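Local coordinates for protein putative alpha-L-fucosidase (Bacteroides thetaiotaomicron, PDB 3EYP) that probably hydrolyses alpha-L-fucosyl linkages, releasing L-fucose from glycans, at residues 180-185 and 201-206; 70-75 and 160-165; 226-229 and 234-237; 85-90 and 150-155. All blocks are in the same frame, centred on the assembly; numbering follows the deposited sequence.

Contact 1. Residues 180-185 and 201-206; sequences HWYKIV and YPFADV
Tyr182 and Phe203 lay their rings against each other in an offset stack, with centroids 4.7 Å apart and planes tilted by 27°. The slip is large enough that neither ring sits squarely over the other. CD1 of Phe203 comes down on one face of the tyrosine near its rim and approaches Tyr182 CD2 to 3.5 Å. In return, the face of the phenylalanine that looks at the helix receives the methylene of the tyrosine: Tyr182 CB stands 4.2 Å from the centroid of the Phe203 ring, close enough to the normal for a CH-pi contact. The stem of Phe203 also takes part, its CB lying 3.6 Å from Tyr182 CD1, so the overlap runs from ring and stem on one side to ring and stem on the other.

The opposite face of Phe203 is met by CG of Pro202, its predecessor in the chain, which leaves the ring between a proline and a tyrosine. On the helix, CG of Tyr182 is swung away from the backbone N (chi1 161°), and this sends the ring out toward the incoming loop. Phe203 also touches Tyr178 and Arg179 of the same helix, while Tyr182 reaches Ile194 of strand 193-195.

The pair makes a partly buried surface contact of aromatic and apolar groups. It joins helix 175-188 to the loop leaving strand 193-195. Strand 162-164, that helix and strand 193-195 make a beta-alpha-beta crossover, so the loop folds back onto the helix that leads into strand 193-195, within a TIM-barrel-type catalytic domain.

Contact 2. Residues 70-75 and 160-165; sequences AAILTA and IWETWW
Ile72 pushes its terminal methyl against the carboxylate end of Glu162, with Ile72 CD1 3.6 Å from Glu162 CD and 3.7 Å from Glu162 OE2. The aliphatic part of the glutamate joins in, since Glu162 CG is also 3.7 Å from that methyl. The isoleucine reaches this far because CD1 lies anti to CA (chi2 179°), which carries the methyl off its own strand and into the interior. The same methyl has a second neighbour two residues further along: Trp164 CD1 lies 3.8 Å from Ile72 CD1, on the pyrrole side of the indole. One carbon thus fills the angle between an acid and an aromatic ring.

Those two are in contact as well. Glu162 OE2 sits in the plane of the Trp164 ring, at its edge. The polar ends have further partners: Glu162 OE1 makes a salt bridge to Arg20, and Trp164 NE1 donates to Glu253 OE2. The indole itself is stacked on Phe195 and met edge-to-face by Phe25, and a glycerol molecule, probably from the crystallisation liquor, lies about 4 Å from it.

Strands 70-76 and 162-164 are not neighbours in the parallel sheet; strand 119-124 runs between them. Their side chains meet by reaching inward across the concave side, as expected inside a TIM-type barrel. The chemistry is therefore mixed: a buried carboxylate has one flank pressed against a methyl, which offers it nothing polar, and its charge is probably balanced by Arg20, which salt-bridges OE1.

Contact 3. Residues 226-229 and 234-237; sequences SVAI and QYYK
The hydroxyl oxygen of Tyr235 finds a methyl across this contact rather than a polar partner: Tyr235 OH is 3.9 Å from Val227 CG1. The same methyl stands 4.0 Å from Tyr235 CZ, approaching the far end of the ring obliquely. Val227 holds CG1 between its backbone N and its carbonyl carbon (chi1 73°), which brings that branch to the phenol.

Nearer the stem, the ring lies over the backbone of the next residue. Ala228 CA sits above one face, 3.8 Å from Tyr235 CG, and its C-H makes a CH-pi contact 27° off the ring normal. The methylene and the methyl meet too, with Tyr235 CB 3.8 Å from Ala228 CB. The tyrosine side chain thus crosses that of Val227 obliquely, its stem by Ala228 and its hydroxyl end by Val227.

Tyr235 occupies the N-cap position of helix 236-240, so the ring belongs to the corner between two short helices, and Ala228 also touches Leu239 of the second one. An alanine in place of Tyr235 removes the ring, which would probably leave Ala228 CA and Val227 CG1 without their aromatic partner and a gap between the helices.

Every contact here is van der Waals or CH-pi, so the corner relies on fit of shape, around a tyrosine that as a residue is partly exposed.

Contact 4. Residues 85-90 and 150-155; sequences PSKYTD and LGELMS
Both oxygens of the Glu152 carboxylate are taken by the loop that holds Ser86 and Lys87. OE2 accepts twice: Lys87 N donates to Glu152 OE2 at 2.9 Å, nearly straight at 171° and on the syn lone pair, while Lys87 NZ forms a salt bridge with Glu152 OE2 at 2.7 Å on the anti side. OE1 receives the hydroxyl, Ser86 OG to Glu152 OE1 measuring 2.8 Å, again from the syn side but somewhat out of the carboxylate plane. Lys87 manages two bonds to one oxygen because its chain bends at chi3 and chi4, curling the amine back toward its own backbone. Tyr88 CE2 lies 3.5 Å from Glu152 OE2, which meets the ring obliquely, while Glu152 CD lies at the ring's edge; ring and carboxylate planes are 65° apart.

The second shell sets these donors. Ser86 OG accepts from Tyr88 N at 3.0 Å, an ST turn, and also from Gln149 NE2, so the hydroxyl proton is directed at the acid. Trp84 NE1 gives OE1 another donor. Lys87 CB lies over one face of the Tyr88 ring, and that ring stacks with His148.

An alanine in place of Glu152 would probably leave the Lys87 amine without its counter-charge and the Ser86 hydroxyl and Lys87 N-H without their acceptor.

Glu152 belongs to helix 139-155, and the loop follows strand 70-76 and precedes helix 105-116 in the chain. Leu150 and Leu153 of the same helix pack on strand 119-124, and Leu150 also meets helix 175-188; the acid reaches toward the loop 85-90 and ties it to the helix.

How the contacts relate
Contact 2 is the buried one, an isoleucine methyl against an acid and an indole inside the barrel; contact 1 lies at the surface, and contacts 3 and 4 are partly buried. Chemistry follows place: contacts 1 and 3 rest on aromatic faces, whereas contact 4, farthest from the chain centre, is ionic and hydrogen-bonded. The first, second and fourth meet through shared layers. Trp165 touches Trp181 of helix 175-188, Leu150 packs on Val185, and Met154 reaches Thr163, so helices 139-155 and 175-188 lie against each other and strand 162-164. Contact 3 joins only contact 1, through Tyr201 on Ile229 and Ser226.

Contact 1. Residues 180-185 and 201-206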
loop_
_atom_site.group_PDB
_atom_site.type_symbol
_atom_site.label_atom_id
_atom_site.label_comp_id
_atom_site.label_asym_id
_atom_site.label_seq_id
_atom_site.Cartn_x
_atom_site.Cartn_y
_atom_site.Cartn_z
ATOM N N HIS A 180 -6.964 12.630 -20.660
ATOM C CA HIS A 180 -6.987 14.069 -20.438
ATOM C C HIS A 180 -6.502 14.375 -19.022
ATOM O O HIS A 180 -5.625 15.214 -18.802
ATOM C CB HIS A 180 -8.399 14.627 -20.719
ATOM C CG HIS A 180 -8.485 16.119 -20.722
ATOM N ND1 HIS A 180 -7.725 16.913 -21.562
ATOM C CD2 HIS A 180 -9.285 16.963 -20.025
ATOM C CE1 HIS A 180 -8.034 18.185 -21.349
ATOM N NE2 HIS A 180 -8.976 18.241 -20.420
ATOM N N TRP A 181 -7.017 13.616 -18.075
ATOM C CA TRP A 181 -6.615 13.784 -16.658
ATOM C C TRP A 181 -5.188 13.353 -16.334
ATOM O O TRP A 181 -4.420 14.044 -15.649
ATOM C CB TRP A 181 -7.579 13.095 -15.730
ATOM C CG TRP A 181 -8.999 13.551 -15.852
ATOM C CD1 TRP A 181 -9.461 14.690 -16.417
ATOM C CD2 TRP A 181 -10.148 12.824 -15.405
ATOM N NE1 TRP A 181 -10.852 14.740 -16.341
ATOM C CE2 TRP A 181 -11.288 13.588 -15.736
ATOM C CE3 TRP A 181 -10.322 11.598 -14.788
ATOM C CZ2 TRP A 181 -12.575 13.184 -15.414
ATOM C CZ3 TRP A 181 -11.641 11.198 -14.443
ATOM C CH2 TRP A 181 -12.730 11.977 -14.778
ATOM N N TYR A 182 -4.831 12.220 -16.867
ATOM C CA TYR A 182 -3.475 11.665 -16.703
ATOM C C TYR A 182 -2.371 12.616 -17.182
ATOM O O TYR A 182 -1.356 12.789 -16.521
ATOM C CB TYR A 182 -3.391 10.361 -17.481
ATOM C CG TYR A 182 -2.016 9.897 -17.782
ATOM C CD1 TYR A 182 -1.261 9.275 -16.804
ATOM C CD2 TYR A 182 -1.491 10.013 -19.070
ATOM C CE1 TYR A 182 -0.025 8.792 -17.088
ATOM C CE2 TYR A 182 -0.267 9.545 -19.368
ATOM C CZ TYR A 182 0.478 8.929 -18.377
ATOM O OH TYR A 182 1.743 8.457 -18.668
ATOM N N LYS A 183 -2.626 13.285 -18.301
ATOM C CA LYS A 183 -1.657 14.234 -18.875
ATOM C C LYS A 183 -1.392 15.382 -17.915
ATOM O O LYS A 183 -0.254 15.883 -17.754
ATOM C CB LYS A 183 -2.147 14.769 -20.252
ATOM C CG LYS A 183 -2.043 13.711 -21.373
ATOM C CD LYS A 183 -2.447 14.249 -22.770
ATOM C CE LYS A 183 -1.849 15.620 -23.096
ATOM N NZ LYS A 183 -0.759 15.658 -24.192
ATOM N N ILE A 184 -2.444 15.781 -17.217
ATOM C CA ILE A 184 -2.304 16.841 -16.211
ATOM C C ILE A 184 -1.450 16.392 -15.077
ATOM O O ILE A 184 -0.505 17.064 -14.691
ATOM C CB ILE A 184 -3.666 17.373 -15.697
ATOM C CG1 ILE A 184 -4.360 18.097 -16.849
ATOM C CG2 ILE A 184 -3.469 18.225 -14.441
ATOM C CD1 ILE A 184 -5.860 18.004 -16.858
ATOM N N VAL A 185 -1.817 15.263 -14.514
ATOM C CA VAL A 185 -1.037 14.696 -13.388
ATOM C C VAL A 185 0.454 14.555 -13.722
ATOM O O VAL A 185 1.382 15.020 -12.996
ATOM C CB VAL A 185 -1.673 13.361 -12.830
ATOM C CG1 VAL A 185 -0.803 12.747 -11.729
ATOM C CG2 VAL A 185 -3.145 13.598 -12.251
ATOM N N TYR A 201 -7.021 2.106 -16.864
ATOM C CA TYR A 201 -6.012 1.015 -16.825
ATOM C C TYR A 201 -4.678 1.288 -17.530
ATOM O O TYR A 201 -3.649 0.883 -17.027
ATOM C CB TYR A 201 -6.596 -0.355 -17.261
ATOM C CG TYR A 201 -6.961 -0.376 -18.713
ATOM C CD1 TYR A 201 -6.041 -0.797 -19.668
ATOM C CD2 TYR A 201 -8.167 0.119 -19.152
ATOM C CE1 TYR A 201 -6.350 -0.792 -20.984
ATOM C CE2 TYR A 201 -8.493 0.124 -20.502
ATOM C CZ TYR A 201 -7.579 -0.340 -21.407
ATOM O OH TYR A 201 -7.889 -0.323 -22.760
ATOM N N PRO A 202 -4.665 2.061 -18.619
ATOM C CA PRO A 202 -3.369 2.285 -19.244
ATOM C C PRO A 202 -2.504 3.299 -18.553
ATOM O O PRO A 202 -1.348 3.475 -18.919
ATOM C CB PRO A 202 -3.718 2.845 -20.627
ATOM C CG PRO A 202 -5.131 3.038 -20.678
ATOM C CD PRO A 202 -5.789 2.482 -19.467
ATOM N N PHE A 203 -3.091 3.979 -17.569
ATOM C CA PHE A 203 -2.424 5.058 -16.895
ATOM C C PHE A 203 -2.034 4.722 -15.456
ATOM O O PHE A 203 -1.344 5.472 -14.767
ATOM C CB PHE A 203 -3.306 6.296 -16.949
ATOM C CG PHE A 203 -3.852 6.563 -18.311
ATOM C CD1 PHE A 203 -2.979 6.840 -19.363
ATOM C CD2 PHE A 203 -5.211 6.555 -18.555
ATOM C CE1 PHE A 203 -3.481 7.135 -20.627
ATOM C CE2 PHE A 203 -5.712 6.807 -19.838
ATOM C CZ PHE A 203 -4.848 7.085 -20.863
ATOM N N ALA A 204 -2.530 3.602 -14.995
ATOM C CA ALA A 204 -2.325 3.195 -13.612
ATOM C C ALA A 204 -0.870 2.837 -13.375
ATOM O O ALA A 204 -0.243 2.141 -14.193
ATOM C CB ALA A 204 -3.224 1.958 -13.312
ATOM N N ASP A 205 -0.367 3.278 -12.239
ATOM C CA ASP A 205 0.936 2.875 -11.706
ATOM C C ASP A 205 0.754 1.682 -10.785
ATOM O O ASP A 205 1.599 0.770 -10.716
ATOM C CB ASP A 205 1.616 4.018 -10.972
ATOM C CG ASP A 205 2.028 5.116 -11.902
ATOM O OD1 ASP A 205 2.708 4.852 -12.912
ATOM O OD2 ASP A 205 1.687 6.242 -11.606
ATOM N N VAL A 206 -0.343 1.739 -10.058
ATOM C CA VAL A 206 -0.731 0.672 -9.107
ATOM C C VAL A 206 -2.191 0.320 -9.274
ATOM O O VAL A 206 -3.018 1.143 -9.728
ATOM C CB VAL A 206 -0.347 1.037 -7.664
ATOM C CG1 VAL A 206 1.168 1.422 -7.597
ATOM C CG2 VAL A 206 -1.222 2.211 -7.092
#

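Contact 2. Residues 70-75 and 160-165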
loop_
_atom_site.group_PDB
_atom_site.type_symbol
_atom_site.label_atom_id
_atom_site.label_comp_id
_atom_site.label_asym_id
_atom_site.label_seq_id
_atom_site.Cartn_x
_atom_site.Cartn_y
_atom_site.Cartn_z
ATOM N N ALA A 70 3.459 8.486 4.421
ATOM C CA ALA A 70 2.635 9.091 3.349
ATOM C C ALA A 70 1.125 9.021 3.679
ATOM O O ALA A 70 0.673 8.192 4.479
ATOM C CB ALA A 70 2.964 8.484 1.965
ATOM N N ALA A 71 0.412 10.001 3.148
ATOM C CA ALA A 71 -1.011 10.259 3.442
ATOM C C ALA A 71 -1.770 10.782 2.235
ATOM O O ALA A 71 -1.299 11.639 1.537
ATOM C CB ALA A 71 -1.197 11.247 4.645
ATOM N N ILE A 72 -2.933 10.180 2.048
ATOM C CA ILE A 72 -3.968 10.504 1.014
ATOM C C ILE A 72 -5.259 11.008 1.646
ATOM O O ILE A 72 -5.981 10.314 2.375
ATOM C CB ILE A 72 -4.287 9.272 0.131
ATOM C CG1 ILE A 72 -2.955 8.743 -0.447
ATOM C CG2 ILE A 72 -5.318 9.625 -1.002
ATOM C CD1 ILE A 72 -3.058 7.458 -1.378
ATOM N N LEU A 73 -5.576 12.243 1.328
ATOM C CA LEU A 73 -6.862 12.855 1.767
ATOM C C LEU A 73 -7.968 12.787 0.723
ATOM O O LEU A 73 -7.759 13.050 -0.459
ATOM C CB LEU A 73 -6.633 14.330 2.099
ATOM C CG LEU A 73 -7.907 15.159 2.459
ATOM C CD1 LEU A 73 -8.433 14.734 3.805
ATOM C CD2 LEU A 73 -7.473 16.654 2.488
ATOM N N THR A 74 -9.178 12.471 1.164
ATOM C CA THR A 74 -10.339 12.628 0.281
ATOM C C THR A 74 -10.692 14.106 0.020
ATOM O O THR A 74 -11.530 14.690 0.717
ATOM C CB THR A 74 -11.609 11.908 0.822
ATOM O OG1 THR A 74 -11.986 12.473 2.101
ATOM C CG2 THR A 74 -11.361 10.403 0.943
ATOM N N ALA A 75 -10.068 14.689 -0.990
ATOM C CA ALA A 75 -10.311 16.087 -1.331
ATOM C C ALA A 75 -11.772 16.229 -1.847
ATOM O O ALA A 75 -12.433 17.260 -1.634
ATOM C CB ALA A 75 -9.265 16.648 -2.363
ATOM N N ILE A 160 2.827 16.422 -4.954
ATOM C CA ILE A 160 1.792 15.405 -4.774
ATOM C C ILE A 160 2.386 14.040 -5.204
ATOM O O ILE A 160 2.886 13.889 -6.337
ATOM C CB ILE A 160 0.518 15.752 -5.589
ATOM C CG1 ILE A 160 -0.090 17.143 -5.272
ATOM C CG2 ILE A 160 -0.621 14.611 -5.431
ATOM C CD1 ILE A 160 -0.641 17.345 -3.907
ATOM N N TRP A 161 2.323 13.062 -4.285
ATOM C CA TRP A 161 2.982 11.757 -4.491
ATOM C C TRP A 161 2.046 10.591 -4.838
ATOM O O TRP A 161 2.490 9.515 -5.243
ATOM C CB TRP A 161 3.803 11.373 -3.263
ATOM C CG TRP A 161 4.913 12.270 -2.910
ATOM C CD1 TRP A 161 4.849 13.384 -2.117
ATOM C CD2 TRP A 161 6.283 12.058 -3.218
ATOM N NE1 TRP A 161 6.110 13.901 -1.951
ATOM C CE2 TRP A 161 7.009 13.101 -2.622
ATOM C CE3 TRP A 161 6.974 11.081 -3.954
ATOM C CZ2 TRP A 161 8.389 13.203 -2.748
ATOM C CZ3 TRP A 161 8.350 11.195 -4.082
ATOM C CH2 TRP A 161 9.039 12.246 -3.487
ATOM N N GLU A 162 0.761 10.825 -4.678
ATOM C CA GLU A 162 -0.274 9.878 -5.164
ATOM C C GLU A 162 -1.555 10.571 -5.510
ATOM O O GLU A 162 -2.006 11.463 -4.792
ATOM C CB GLU A 162 -0.569 8.788 -4.143
ATOM C CG GLU A 162 -1.380 7.623 -4.692
ATOM C CD GLU A 162 -1.001 6.266 -4.105
ATOM O OE1 GLU A 162 0.144 6.145 -3.586
ATOM O OE2 GLU A 162 -1.889 5.347 -4.128
ATOM N N THR A 163 -2.122 10.155 -6.643
ATOM C CA THR A 163 -3.502 10.548 -7.039
ATOM C C THR A 163 -4.294 9.274 -7.133
ATOM O O THR A 163 -3.852 8.307 -7.736
ATOM C CB THR A 163 -3.520 11.304 -8.394
ATOM O OG1 THR A 163 -2.905 12.580 -8.240
ATOM C CG2 THR A 163 -4.904 11.548 -8.907
ATOM N N TRP A 164 -5.447 9.266 -6.483
ATOM C CA TRP A 164 -6.275 8.053 -6.343
ATOM C C TRP A 164 -7.562 8.210 -7.113
ATOM O O TRP A 164 -8.353 9.143 -6.852
ATOM C CB TRP A 164 -6.605 7.813 -4.903
ATOM C CG TRP A 164 -6.436 6.449 -4.372
ATOM C CD1 TRP A 164 -5.282 5.863 -3.973
ATOM C CD2 TRP A 164 -7.472 5.508 -4.110
ATOM N NE1 TRP A 164 -5.523 4.590 -3.527
ATOM C CE2 TRP A 164 -6.865 4.358 -3.565
ATOM C CE3 TRP A 164 -8.858 5.520 -4.293
ATOM C CZ2 TRP A 164 -7.601 3.228 -3.177
ATOM C CZ3 TRP A 164 -9.578 4.393 -3.917
ATOM C CH2 TRP A 164 -8.935 3.280 -3.347
ATOM N N TRP A 165 -7.801 7.245 -8.005
ATOM C CA TRP A 165 -9.041 7.220 -8.807
ATOM C C TRP A 165 -9.869 6.007 -8.430
ATOM O O TRP A 165 -9.589 4.894 -8.878
ATOM C CB TRP A 165 -8.772 7.214 -10.306
ATOM C CG TRP A 165 -8.230 8.513 -10.854
ATOM C CD1 TRP A 165 -8.439 9.742 -10.343
ATOM C CD2 TRP A 165 -7.402 8.695 -12.013
ATOM N NE1 TRP A 165 -7.815 10.683 -11.087
ATOM C CE2 TRP A 165 -7.131 10.076 -12.111
ATOM C CE3 TRP A 165 -6.863 7.833 -12.971
ATOM C CZ2 TRP A 165 -6.374 10.628 -13.152
ATOM C CZ3 TRP A 165 -6.076 8.366 -13.985
ATOM C CH2 TRP A 165 -5.870 9.762 -14.098
#

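Contact 3. Residues 226-229 and 234-237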
loop_
_atom_site.group_PDB
_atom_site.type_symbol
_atom_site.label_atom_id
_atom_site.label_comp_id
_atom_site.label_asym_id
_atom_site.label_seq_id
_atom_site.Cartn_x
_atom_site.Cartn_y
_atom_site.Cartn_z
ATOM N N SER A 226 -3.563 -5.995 -18.143
ATOM C CA SER A 226 -4.219 -4.703 -17.908
ATOM C C SER A 226 -5.727 -4.796 -18.026
ATOM O O SER A 226 -6.463 -3.936 -17.512
ATOM C CB SER A 226 -3.673 -3.620 -18.814
ATOM O OG SER A 226 -4.154 -3.807 -20.104
ATOM N N VAL A 227 -6.182 -5.864 -18.664
ATOM C CA VAL A 227 -7.645 -6.122 -18.822
ATOM C C VAL A 227 -8.311 -6.425 -17.485
ATOM O O VAL A 227 -9.515 -6.157 -17.272
ATOM C CB VAL A 227 -7.931 -7.210 -19.897
ATOM C CG1 VAL A 227 -7.556 -8.617 -19.386
ATOM C CG2 VAL A 227 -9.386 -7.148 -20.372
ATOM N N ALA A 228 -7.501 -6.886 -16.546
ATOM C CA ALA A 228 -8.029 -7.209 -15.229
ATOM C C ALA A 228 -8.466 -5.933 -14.557
ATOM O O ALA A 228 -9.445 -5.911 -13.871
ATOM C CB ALA A 228 -7.026 -7.969 -14.346
ATOM N N ILE A 229 -7.694 -4.868 -14.742
ATOM C CA ILE A 229 -8.035 -3.604 -14.135
ATOM C C ILE A 229 -9.319 -3.094 -14.772
ATOM O O ILE A 229 -10.267 -2.664 -14.100
ATOM C CB ILE A 229 -6.878 -2.583 -14.262
ATOM C CG1 ILE A 229 -5.722 -3.095 -13.389
ATOM C CG2 ILE A 229 -7.382 -1.139 -13.890
ATOM C CD1 ILE A 229 -4.360 -2.436 -13.624
ATOM N N GLN A 234 -14.896 -8.853 -12.876
ATOM C CA GLN A 234 -14.889 -10.173 -13.474
ATOM C C GLN A 234 -13.502 -10.835 -13.424
ATOM O O GLN A 234 -13.296 -11.951 -13.911
ATOM C CB GLN A 234 -15.488 -10.073 -14.885
ATOM C CG GLN A 234 -17.045 -9.634 -14.835
ATOM C CD GLN A 234 -17.944 -10.662 -14.061
ATOM O OE1 GLN A 234 -17.776 -11.859 -14.231
ATOM N NE2 GLN A 234 -18.867 -10.186 -13.218
ATOM N N TYR A 235 -12.564 -10.159 -12.761
ATOM C CA TYR A 235 -11.161 -10.682 -12.616
ATOM C C TYR A 235 -10.609 -10.519 -11.209
ATOM O O TYR A 235 -9.570 -9.899 -10.984
ATOM C CB TYR A 235 -10.189 -9.927 -13.539
ATOM C CG TYR A 235 -10.337 -10.210 -15.014
ATOM C CD1 TYR A 235 -9.472 -11.092 -15.652
ATOM C CD2 TYR A 235 -11.325 -9.603 -15.773
ATOM C CE1 TYR A 235 -9.587 -11.366 -17.003
ATOM C CE2 TYR A 235 -11.435 -9.860 -17.139
ATOM C CZ TYR A 235 -10.535 -10.744 -17.733
ATOM O OH TYR A 235 -10.604 -11.023 -19.073
ATOM N N TYR A 236 -11.318 -11.056 -10.261
ATOM C CA TYR A 236 -10.873 -11.030 -8.851
ATOM C C TYR A 236 -9.474 -11.577 -8.750
ATOM O O TYR A 236 -8.595 -10.973 -8.157
ATOM C CB TYR A 236 -11.794 -11.855 -7.913
ATOM C CG TYR A 236 -11.342 -11.826 -6.467
ATOM C CD1 TYR A 236 -11.521 -10.688 -5.681
ATOM C CD2 TYR A 236 -10.722 -12.895 -5.889
ATOM C CE1 TYR A 236 -11.087 -10.638 -4.372
ATOM C CE2 TYR A 236 -10.297 -12.848 -4.564
ATOM C CZ TYR A 236 -10.492 -11.717 -3.818
ATOM O OH TYR A 236 -10.092 -11.655 -2.511
ATOM N N LYS A 237 -9.267 -12.748 -9.339
ATOM C CA LYS A 237 -7.980 -13.413 -9.170
ATOM C C LYS A 237 -6.874 -12.621 -9.828
ATOM O O LYS A 237 -5.823 -12.401 -9.270
ATOM C CB LYS A 237 -8.007 -14.817 -9.723
ATOM C CG LYS A 237 -6.692 -15.511 -9.586
ATOM C CD LYS A 237 -6.685 -16.785 -10.439
ATOM C CE LYS A 237 -6.927 -18.011 -9.639
ATOM N NZ LYS A 237 -6.547 -19.219 -10.515
#

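Contact 4. Residues 85-90 and 150-155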
loop_
_atom_site.group_PDB
_atom_site.type_symbol
_atom_site.label_atom_id
_atom_site.label_comp_id
_atom_site.label_asym_id
_atom_site.label_seq_id
_atom_site.Cartn_x
_atom_site.Cartn_y
_atom_site.Cartn_z
ATOM N N PRO A 85 -11.565 25.469 -1.489
ATOM C CA PRO A 85 -12.406 26.487 -2.162
ATOM C C PRO A 85 -12.116 26.593 -3.676
ATOM O O PRO A 85 -11.533 27.572 -4.186
ATOM C CB PRO A 85 -12.073 27.795 -1.409
ATOM C CG PRO A 85 -10.684 27.640 -0.915
ATOM C CD PRO A 85 -10.497 26.091 -0.680
ATOM N N SER A 86 -12.467 25.525 -4.377
ATOM C CA SER A 86 -12.305 25.472 -5.843
ATOM C C SER A 86 -13.011 26.642 -6.504
ATOM O O SER A 86 -14.071 27.078 -6.071
ATOM C CB SER A 86 -12.837 24.156 -6.440
ATOM O OG SER A 86 -12.769 24.206 -7.817
ATOM N N LYS A 87 -12.403 27.123 -7.566
ATOM C CA LYS A 87 -13.018 28.203 -8.394
ATOM C C LYS A 87 -14.103 27.683 -9.254
ATOM O O LYS A 87 -14.739 28.452 -9.990
ATOM C CB LYS A 87 -11.967 28.908 -9.246
ATOM C CG LYS A 87 -10.898 29.540 -8.445
ATOM C CD LYS A 87 -9.825 30.230 -9.332
ATOM C CE LYS A 87 -9.072 29.236 -10.279
ATOM N NZ LYS A 87 -8.212 28.193 -9.549
ATOM N N TYR A 88 -14.329 26.360 -9.226
ATOM C CA TYR A 88 -15.144 25.722 -10.249
ATOM C C TYR A 88 -16.466 25.108 -9.799
ATOM O O TYR A 88 -17.188 24.525 -10.590
ATOM C CB TYR A 88 -14.311 24.679 -11.029
ATOM C CG TYR A 88 -13.175 25.373 -11.781
ATOM C CD1 TYR A 88 -13.396 26.015 -12.970
ATOM C CD2 TYR A 88 -11.910 25.453 -11.227
ATOM C CE1 TYR A 88 -12.361 26.710 -13.613
ATOM C CE2 TYR A 88 -10.893 26.138 -11.832
ATOM C CZ TYR A 88 -11.117 26.762 -13.033
ATOM O OH TYR A 88 -10.066 27.419 -13.649
ATOM N N THR A 89 -16.752 25.316 -8.546
ATOM C CA THR A 89 -18.004 24.893 -7.857
ATOM C C THR A 89 -18.255 25.720 -6.618
ATOM O O THR A 89 -17.341 26.370 -6.066
ATOM C CB THR A 89 -17.943 23.367 -7.399
ATOM O OG1 THR A 89 -19.224 22.907 -6.927
ATOM C CG2 THR A 89 -16.860 23.131 -6.331
ATOM N N ASP A 90 -19.500 25.663 -6.175
ATOM C CA ASP A 90 -19.898 26.176 -4.864
ATOM C C ASP A 90 -20.121 25.070 -3.822
ATOM O O ASP A 90 -20.338 25.365 -2.640
ATOM C CB ASP A 90 -21.150 27.035 -4.976
ATOM C CG ASP A 90 -20.846 28.447 -5.470
ATOM O OD1 ASP A 90 -20.107 29.166 -4.760
ATOM O OD2 ASP A 90 -21.312 28.797 -6.568
ATOM N N LEU A 150 -8.433 19.237 -10.996
ATOM C CA LEU A 150 -7.176 18.508 -11.023
ATOM C C LEU A 150 -6.037 19.505 -11.167
ATOM O O LEU A 150 -5.081 19.500 -10.408
ATOM C CB LEU A 150 -7.225 17.392 -12.110
ATOM C CG LEU A 150 -6.260 16.230 -12.010
ATOM C CD1 LEU A 150 -6.183 15.618 -10.619
ATOM C CD2 LEU A 150 -6.440 15.212 -13.225
ATOM N N GLY A 151 -6.216 20.456 -12.048
ATOM C CA GLY A 151 -5.248 21.517 -12.229
ATOM C C GLY A 151 -4.968 22.367 -11.017
ATOM O O GLY A 151 -3.818 22.754 -10.740
ATOM N N GLU A 152 -6.021 22.674 -10.276
ATOM C CA GLU A 152 -5.854 23.369 -9.033
ATOM C C GLU A 152 -5.027 22.511 -8.068
ATOM O O GLU A 152 -4.060 22.967 -7.462
ATOM C CB GLU A 152 -7.227 23.751 -8.387
ATOM C CG GLU A 152 -8.078 24.703 -9.228
ATOM C CD GLU A 152 -9.339 25.060 -8.551
ATOM O OE1 GLU A 152 -9.961 24.104 -8.059
ATOM O OE2 GLU A 152 -9.773 26.246 -8.550
ATOM N N LEU A 153 -5.414 21.257 -7.919
ATOM C CA LEU A 153 -4.835 20.408 -6.851
ATOM C C LEU A 153 -3.412 19.970 -7.164
ATOM O O LEU A 153 -2.571 19.695 -6.254
ATOM C CB LEU A 153 -5.738 19.161 -6.594
ATOM C CG LEU A 153 -7.071 19.517 -5.917
ATOM C CD1 LEU A 153 -8.040 18.346 -5.778
ATOM C CD2 LEU A 153 -6.831 20.176 -4.599
ATOM N N MET A 154 -3.133 19.922 -8.454
ATOM C CA MET A 154 -1.793 19.463 -8.954
ATOM C C MET A 154 -0.802 20.613 -9.153
ATOM O O MET A 154 0.402 20.396 -9.414
ATOM C CB MET A 154 -1.917 18.688 -10.282
ATOM C CG MET A 154 -2.543 17.254 -10.206
ATOM S SD MET A 154 -1.925 16.046 -8.995
ATOM C CE MET A 154 -3.294 16.167 -7.830
ATOM N N SER A 155 -1.332 21.827 -9.010
ATOM C CA SER A 155 -0.572 23.057 -9.226
ATOM C C SER A 155 -0.286 23.853 -7.967
ATOM O O SER A 155 0.768 24.466 -7.839
ATOM C CB SER A 155 -1.276 23.981 -10.227
ATOM O OG SER A 155 -1.452 23.407 -11.517
#